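Local coordinates for protein glycosyl hydrolase (PDB 3QC2) that is a glycosyl hydrolase, probably built as a five-bladed beta-propeller like its relatives in the beta-fructosidase clan, at residues E208-A213 with F236-G241; D244-E249 with N266-S271. One frame throughout, in Å; residues are numbered along the deposited sequence.

Interaction 1: E208-A213 with F236-G241; sequences EEHVFA and FSPRDG
The hydroxyl of S237 meets the imidazole of H210 at its edge: OG lies 2.7 Å from ND1, close to the ring plane, and either atom could be the donor. With S237 OG turned beside its own backbone N (chi1 -63°) and H210 CG likewise beside its backbone N (chi1 -55°), both groups project along the same flank of the contact, where the serine CB also comes up to the ring edge in the plane. One residue further along, the backbone takes over. V211 N donates to F236 O at 3.1 Å, an almost straight bond (171° at the hydrogen).

Two chain pieces that run in roughly opposite directions are thus joined by isolated bonds; F236 to G241 forms no regular strand. The family points to a beta-propeller, and in it 208-213 leads into strand 212-216, whereas the segment 236-241 is part of the long loop that connects strand 222-224 to strand 247-257. Beside the V211-F236 backbone bond the side chains of the same two residues make an apolar contact. V211 CG2 sits over one face of the F236 ring, shifted toward its rim, in a CH-pi contact 3.7 Å from the ring centroid. That methyl lies 3.4 Å from F236 CZ and equally near CE2, so the outer end of the phenyl carries the packing. Y265 meets the phenylalanine ring edge-to-face, and F298 also comes up to it with its plane at about 40°. At the other end of the contact P238 turns its CD toward the carbonyl of E209, 3.1 Å from the O atom, and H210 CB packs over one face of the F212 ring, within the same segment.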
ATOM      1  N   GLU A 208       7.695   3.656   7.003  1.00 23.59           N
ATOM      2  CA  GLU A 208       8.194   2.292   6.837  1.00 24.32           C
ATOM      3  C   GLU A 208       8.820   1.788   8.132  1.00 24.57           C
ATOM      4  O   GLU A 208       8.448   0.722   8.634  1.00 24.65           O
ATOM      5  CB  GLU A 208       9.255   2.258   5.726  1.00 24.86           C
ATOM      6  CG  GLU A 208       9.840   0.856   5.450  1.00 26.32           C
ATOM      7  CD  GLU A 208      10.960   0.858   4.395  1.00 28.82           C
ATOM      8  OE1 GLU A 208      11.786   1.815   4.375  1.00 30.23           O
ATOM      9  OE2 GLU A 208      11.023  -0.112   3.610  1.00 30.34           O
ATOM     10  N   GLU A 209       9.788   2.554   8.657  1.00 25.13           N
ATOM     11  CA  GLU A 209      10.521   2.188   9.897  1.00 25.50           C
ATOM     12  C   GLU A 209       9.715   2.476  11.155  1.00 24.90           C
ATOM     13  O   GLU A 209       9.969   1.887  12.203  1.00 25.46           O
ATOM     14  CB  GLU A 209      11.852   2.928   9.971  1.00 26.30           C
ATOM     15  CG  GLU A 209      12.760   2.668   8.784  1.00 28.49           C
ATOM     16  CD  GLU A 209      14.102   3.373   8.878  1.00 31.74           C
ATOM     17  OE1 GLU A 209      14.363   4.055   9.894  1.00 33.53           O
ATOM     18  OE2 GLU A 209      14.907   3.235   7.919  1.00 34.44           O
ATOM     19  N   HIS A 210       8.781   3.422  11.061  1.00 24.22           N
ATOM     20  CA  HIS A 210       7.877   3.767  12.180  1.00 23.53           C
ATOM     21  C   HIS A 210       6.608   4.272  11.589  1.00 22.62           C
ATOM     22  O   HIS A 210       6.588   4.682  10.434  1.00 22.94           O
ATOM     23  CB  HIS A 210       8.455   4.870  13.062  1.00 23.89           C
ATOM     24  CG  HIS A 210       9.811   4.578  13.592  1.00 24.37           C
ATOM     25  ND1 HIS A 210      10.019   3.848  14.746  1.00 25.01           N
ATOM     26  CD2 HIS A 210      11.036   4.931  13.141  1.00 24.79           C
ATOM     27  CE1 HIS A 210      11.317   3.751  14.971  1.00 25.77           C
ATOM     28  NE2 HIS A 210      11.957   4.402  14.013  1.00 25.84           N
ATOM     29  N   VAL A 211       5.530   4.234  12.357  1.00 21.67           N
ATOM     30  CA  VAL A 211       4.288   4.780  11.892  1.00 20.69           C
ATOM     31  C   VAL A 211       4.248   6.218  12.360  1.00 20.94           C
ATOM     32  O   VAL A 211       4.262   6.496  13.563  1.00 21.13           O
ATOM     33  CB  VAL A 211       3.086   4.013  12.393  1.00 20.57           C
ATOM     34  CG1 VAL A 211       1.764   4.707  11.920  1.00 19.69           C
ATOM     35  CG2 VAL A 211       3.147   2.567  11.899  1.00 19.50           C
ATOM     36  N   PHE A 212       4.264   7.127  11.398  1.00 20.74           N
ATOM     37  CA  PHE A 212       4.191   8.546  11.643  1.00 21.04           C
ATOM     38  C   PHE A 212       2.795   9.022  11.206  1.00 20.99           C
ATOM     39  O   PHE A 212       1.940   8.215  10.858  1.00 20.75           O
ATOM     40  CB  PHE A 212       5.248   9.291  10.804  1.00 21.33           C
ATOM     41  CG  PHE A 212       6.680   8.870  11.071  1.00 21.22           C
ATOM     42  CD1 PHE A 212       7.377   9.365  12.189  1.00 22.18           C
ATOM     43  CD2 PHE A 212       7.350   8.031  10.180  1.00 21.03           C
ATOM     44  CE1 PHE A 212       8.726   8.995  12.427  1.00 22.52           C
ATOM     45  CE2 PHE A 212       8.705   7.653  10.404  1.00 21.41           C
ATOM     46  CZ  PHE A 212       9.389   8.136  11.522  1.00 21.89           C
ATOM     47  N   ALA A 213       2.573  10.327  11.232  1.00 21.38           N
ATOM     48  CA  ALA A 213       1.308  10.893  10.767  1.00 21.58           C
ATOM     49  C   ALA A 213       1.534  12.260  10.155  1.00 22.18           C
ATOM     50  O   ALA A 213       2.612  12.865  10.316  1.00 22.16           O
ATOM     51  CB  ALA A 213       0.307  10.970  11.889  1.00 21.64           C
ATOM     52  N   PHE A 236       3.774   4.551  16.677  1.00 20.81           N
ATOM     53  CA  PHE A 236       4.241   3.258  17.218  1.00 20.63           C
ATOM     54  C   PHE A 236       5.404   2.744  16.366  1.00 20.43           C
ATOM     55  O   PHE A 236       5.654   3.256  15.261  1.00 20.14           O
ATOM     56  CB  PHE A 236       3.118   2.212  17.431  1.00 20.42           C
ATOM     57  CG  PHE A 236       2.600   1.582  16.182  1.00 20.10           C
ATOM     58  CD1 PHE A 236       3.159   0.386  15.706  1.00 20.09           C
ATOM     59  CD2 PHE A 236       1.512   2.138  15.499  1.00 20.13           C
ATOM     60  CE1 PHE A 236       2.670  -0.222  14.559  1.00 19.71           C
ATOM     61  CE2 PHE A 236       1.010   1.537  14.349  1.00 20.10           C
ATOM     62  CZ  PHE A 236       1.588   0.349  13.875  1.00 20.05           C
ATOM     63  N   SER A 237       6.112   1.753  16.887  1.00 20.51           N
ATOM     64  CA  SER A 237       7.317   1.262  16.249  1.00 20.55           C
ATOM     65  C   SER A 237       7.442  -0.257  16.258  1.00 20.44           C
ATOM     66  O   SER A 237       6.664  -0.951  16.926  1.00 20.62           O
ATOM     67  CB  SER A 237       8.528   1.855  16.996  1.00 21.10           C
ATOM     68  OG  SER A 237       8.564   3.269  16.900  1.00 21.37           O
ATOM     69  N   PRO A 238       8.411  -0.786  15.486  1.00 20.44           N
ATOM     70  CA  PRO A 238       8.698  -2.192  15.533  1.00 20.26           C
ATOM     71  C   PRO A 238       9.034  -2.606  16.977  1.00 20.32           C
ATOM     72  O   PRO A 238       9.589  -1.794  17.732  1.00 20.77           O
ATOM     73  CB  PRO A 238       9.935  -2.325  14.635  1.00 20.32           C
ATOM     74  CG  PRO A 238       9.796  -1.261  13.664  1.00 20.59           C
ATOM     75  CD  PRO A 238       9.112  -0.127  14.362  1.00 20.65           C
ATOM     76  N   ARG A 239       8.727  -3.847  17.330  1.00 19.82           N
ATOM     77  CA  ARG A 239       8.922  -4.359  18.700  1.00 19.97           C
ATOM     78  C   ARG A 239       9.652  -5.702  18.703  1.00 20.01           C
ATOM     79  O   ARG A 239       9.413  -6.529  17.846  1.00 20.09           O
ATOM     80  CB  ARG A 239       7.564  -4.532  19.375  1.00 19.85           C
ATOM     81  CG  ARG A 239       6.558  -5.271  18.496  1.00 19.43           C
ATOM     82  CD  ARG A 239       5.242  -5.542  19.140  1.00 19.54           C
ATOM     83  NE  ARG A 239       4.342  -6.111  18.133  1.00 20.00           N
ATOM     84  CZ  ARG A 239       3.095  -6.505  18.341  1.00 19.95           C
ATOM     85  NH1 ARG A 239       2.539  -6.431  19.554  1.00 20.55           N
ATOM     86  NH2 ARG A 239       2.402  -7.005  17.322  1.00 20.23           N
ATOM     87  N   ASP A 240      10.529  -5.902  19.683  1.00 20.12           N
ATOM     88  CA  ASP A 240      11.271  -7.146  19.816  1.00 20.39           C
ATOM     89  C   ASP A 240      10.338  -8.359  20.030  1.00 20.19           C
ATOM     90  O   ASP A 240       9.327  -8.257  20.702  1.00 20.15           O
ATOM     91  CB  ASP A 240      12.233  -7.084  21.030  1.00 20.69           C
ATOM     92  CG  ASP A 240      13.360  -6.046  20.872  1.00 21.12           C
ATOM     93  OD1 ASP A 240      13.531  -5.467  19.779  1.00 20.62           O
ATOM     94  OD2 ASP A 240      14.088  -5.817  21.880  1.00 21.20           O
ATOM     95  N   GLY A 241      10.708  -9.495  19.458  1.00 20.27           N
ATOM     96  CA  GLY A 241       9.988 -10.760  19.668  1.00 20.34           C
ATOM     97  C   GLY A 241       8.678 -10.968  18.943  1.00 19.88           C
ATOM     98  O   GLY A 241       7.976 -11.930  19.221  1.00 19.99           O
TER

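Interaction 2: D244-E249 with N266-S271; sequences DSHLTE and NGKNHS
K268 and L247 lie side by side, pointing the same way from a hydrogen-bonded antiparallel pair, and the lysine can be followed outward atom by atom. Its CB rests 3.7 Å from L247 CB. Because CG stands anti to the backbone N (chi1 -173°) and the chain beyond is extended, CD touches two neighbours: L247 CD1 at 3.6 Å and H246 CD2, CD itself lying near the imidazole plane at the ring edge. NZ ends on a water molecule at 3.2 Å, which also takes a weak hydrogen bond from H246 NE2.

Two residues opposite one define a classic beta bulge: H246 and L247 both face K268. The carbonyl oxygen of K268 accepts H246 N at 2.9 Å and, weakly, S245 N, while K268 N donates to L247 O. Past the bulge, S245 OG takes a nearly straight bond from H270 N (2.7 Å, 175°) and is also hydrogen-bonded to Y242 O. The H270 ring meets that of H246 obliquely, their planes 74° apart. Toward the other end E249 and N266 exchange two backbone bonds, and between the pairs G267 CA makes a CA-H...O contact with L247 O.

All this lies where strand 247-257 begins and strand 260-268 ends, the open end of a beta hairpin. Strand 283-290 flanks 260-268, with its Y283 packed on L247, E249, N266 and K268; strand 182-189 runs parallel to 247-257, and F325 of strand 324-332 touches E249 and N266.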
ATOM      1  N   ASP A 244       6.400  -7.973  13.616  1.00 18.56           N
ATOM      2  CA  ASP A 244       6.674  -6.599  13.181  1.00 18.61           C
ATOM      3  C   ASP A 244       7.782  -6.030  14.039  1.00 19.10           C
ATOM      4  O   ASP A 244       7.582  -5.084  14.800  1.00 19.16           O
ATOM      5  CB  ASP A 244       5.395  -5.725  13.190  1.00 18.26           C
ATOM      6  CG  ASP A 244       4.685  -5.682  14.558  1.00 18.73           C
ATOM      7  OD1 ASP A 244       4.839  -6.649  15.384  1.00 17.46           O
ATOM      8  OD2 ASP A 244       3.949  -4.676  14.783  1.00 16.99           O
ATOM      9  N   SER A 245       8.970  -6.622  13.872  1.00 19.70           N
ATOM     10  CA  SER A 245      10.162  -6.315  14.677  1.00 20.51           C
ATOM     11  C   SER A 245      11.244  -5.488  13.990  1.00 21.24           C
ATOM     12  O   SER A 245      12.132  -4.971  14.665  1.00 21.42           O
ATOM     13  CB  SER A 245      10.784  -7.619  15.164  1.00 20.89           C
ATOM     14  OG  SER A 245      10.896  -8.549  14.107  1.00 20.05           O
ATOM     15  N   HIS A 246      11.194  -5.400  12.666  1.00 21.77           N
ATOM     16  CA  HIS A 246      12.150  -4.598  11.916  1.00 22.76           C
ATOM     17  C   HIS A 246      11.471  -3.385  11.281  1.00 22.11           C
ATOM     18  O   HIS A 246      12.024  -2.295  11.288  1.00 22.11           O
ATOM     19  CB  HIS A 246      12.862  -5.439  10.861  1.00 23.49           C
ATOM     20  CG  HIS A 246      13.915  -4.686  10.108  1.00 26.45           C
ATOM     21  ND1 HIS A 246      14.964  -4.048  10.733  1.00 29.32           N
ATOM     22  CD2 HIS A 246      14.093  -4.486   8.778  1.00 29.25           C
ATOM     23  CE1 HIS A 246      15.733  -3.475   9.823  1.00 30.92           C
ATOM     24  NE2 HIS A 246      15.226  -3.728   8.628  1.00 30.59           N
ATOM     25  N   LEU A 247      10.268  -3.588  10.742  1.00 21.66           N
ATOM     26  CA  LEU A 247       9.510  -2.521  10.105  1.00 21.22           C
ATOM     27  C   LEU A 247       8.035  -2.594  10.428  1.00 20.72           C
ATOM     28  O   LEU A 247       7.488  -3.665  10.601  1.00 20.86           O
ATOM     29  CB  LEU A 247       9.660  -2.618   8.593  1.00 21.27           C
ATOM     30  CG  LEU A 247      11.052  -2.524   7.986  1.00 21.72           C
ATOM     31  CD1 LEU A 247      10.953  -2.737   6.457  1.00 22.35           C
ATOM     32  CD2 LEU A 247      11.725  -1.184   8.308  1.00 21.56           C
ATOM     33  N   THR A 248       7.406  -1.432  10.524  1.00 20.48           N
ATOM     34  CA  THR A 248       5.955  -1.315  10.696  1.00 19.99           C
ATOM     35  C   THR A 248       5.551  -0.387   9.585  1.00 20.09           C
ATOM     36  O   THR A 248       5.528   0.839   9.763  1.00 20.18           O
ATOM     37  CB  THR A 248       5.549  -0.727  12.090  1.00 20.25           C
ATOM     38  OG1 THR A 248       6.257   0.503  12.333  1.00 19.80           O
ATOM     39  CG2 THR A 248       5.841  -1.738  13.227  1.00 19.32           C
ATOM     40  N   GLU A 249       5.264  -0.959   8.413  1.00 20.04           N
ATOM     41  CA  GLU A 249       4.974  -0.157   7.218  1.00 20.17           C
ATOM     42  C   GLU A 249       3.490  -0.092   6.851  1.00 20.04           C
ATOM     43  O   GLU A 249       2.824  -1.118   6.699  1.00 19.81           O
ATOM     44  CB  GLU A 249       5.795  -0.680   6.047  1.00 20.47           C
ATOM     45  CG  GLU A 249       5.698   0.153   4.784  1.00 20.56           C
ATOM     46  CD  GLU A 249       6.812  -0.165   3.801  1.00 21.69           C
ATOM     47  OE1 GLU A 249       7.445  -1.253   3.942  1.00 22.39           O
ATOM     48  OE2 GLU A 249       7.074   0.673   2.895  1.00 22.11           O
ATOM     49  N   ASN A 266       1.986  -3.568   7.304  1.00 16.80           N
ATOM     50  CA  ASN A 266       2.916  -4.643   6.987  1.00 17.18           C
ATOM     51  C   ASN A 266       4.062  -4.668   7.943  1.00 17.34           C
ATOM     52  O   ASN A 266       4.736  -3.661   8.121  1.00 17.50           O
ATOM     53  CB  ASN A 266       3.454  -4.442   5.582  1.00 17.03           C
ATOM     54  CG  ASN A 266       2.387  -4.501   4.563  1.00 17.35           C
ATOM     55  OD1 ASN A 266       1.833  -5.572   4.294  1.00 17.44           O
ATOM     56  ND2 ASN A 266       2.066  -3.346   3.962  1.00 16.16           N
ATOM     57  N   GLY A 267       4.296  -5.830   8.554  1.00 17.65           N
ATOM     58  CA  GLY A 267       5.389  -6.004   9.488  1.00 18.05           C
ATOM     59  C   GLY A 267       6.495  -6.867   8.912  1.00 18.51           C
ATOM     60  O   GLY A 267       6.231  -7.946   8.398  1.00 18.42           O
ATOM     61  N   LYS A 268       7.736  -6.384   8.996  1.00 19.11           N
ATOM     62  CA  LYS A 268       8.899  -7.145   8.530  1.00 20.00           C
ATOM     63  C   LYS A 268       9.580  -7.759   9.740  1.00 20.20           C
ATOM     64  O   LYS A 268       9.836  -7.071  10.723  1.00 20.79           O
ATOM     65  CB  LYS A 268       9.869  -6.259   7.754  1.00 20.41           C
ATOM     66  CG  LYS A 268      11.033  -7.038   7.092  1.00 21.77           C
ATOM     67  CD  LYS A 268      11.785  -6.175   6.084  1.00 23.52           C
ATOM     68  CE  LYS A 268      12.956  -6.943   5.431  1.00 25.45           C
ATOM     69  NZ  LYS A 268      13.626  -6.148   4.331  1.00 26.60           N
ATOM     70  N   ASN A 269       9.867  -9.049   9.674  1.00 20.50           N
ATOM     71  CA  ASN A 269      10.469  -9.771  10.809  1.00 20.99           C
ATOM     72  C   ASN A 269      12.002  -9.578  10.879  1.00 21.67           C
ATOM     73  O   ASN A 269      12.715  -9.841   9.903  1.00 21.98           O
ATOM     74  CB  ASN A 269      10.126 -11.262  10.701  1.00 21.17           C
ATOM     75  CG  ASN A 269      10.314 -12.018  12.013  1.00 21.36           C
ATOM     76  OD1 ASN A 269      10.275 -11.438  13.095  1.00 20.33           O
ATOM     77  ND2 ASN A 269      10.483 -13.341  11.910  1.00 21.17           N
ATOM     78  N   HIS A 270      12.490  -9.120  12.036  1.00 21.83           N
ATOM     79  CA  HIS A 270      13.919  -8.888  12.250  1.00 22.47           C
ATOM     80  C   HIS A 270      14.611 -10.245  12.505  1.00 23.15           C
ATOM     81  O   HIS A 270      14.100 -11.061  13.256  1.00 23.09           O
ATOM     82  CB  HIS A 270      14.113  -7.961  13.446  1.00 22.54           C
ATOM     83  CG  HIS A 270      15.441  -7.290  13.486  1.00 23.01           C
ATOM     84  ND1 HIS A 270      16.603  -7.961  13.765  1.00 23.36           N
ATOM     85  CD2 HIS A 270      15.789  -5.992  13.312  1.00 23.58           C
ATOM     86  CE1 HIS A 270      17.618  -7.116  13.744  1.00 24.31           C
ATOM     87  NE2 HIS A 270      17.153  -5.915  13.470  1.00 24.29           N
ATOM     88  N   SER A 271      15.767 -10.480  11.880  1.00 23.73           N
ATOM     89  CA  SER A 271      16.472 -11.777  12.043  1.00 24.47           C
ATOM     90  C   SER A 271      17.168 -11.947  13.411  1.00 24.74           C
ATOM     91  O   SER A 271      17.404 -13.078  13.862  1.00 25.15           O
ATOM     92  CB  SER A 271      17.458 -12.000  10.903  1.00 25.03           C
ATOM     93  OG  SER A 271      18.309 -10.894  10.748  1.00 26.21           O
TER
HETATM   94  O   HOH W   1      14.248  -3.308   5.637  1.00 37.10           O

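Interaction 1 precedes interaction 2 along the chain; their centres lie 8 Å apart, and both reach the same sheet. The link is direct: R239 NE of 236-241 forms a salt bridge with D244 OD1 of 244-249 at 2.8 Å, and R301 grips the other carboxylate oxygen of D244. Packing adds to it, with P238 CB 3.4 Å from S245 O and P238 CG equally near H246 O. T248 lies in the strand of interaction 2 yet touches V211, F236 and P238 of interaction 1, which places the irregular connection against the start of the hairpin. A triethylene glycol molecule, probably from the crystallisation liquor, lies about 4 Å from the side chain of F236.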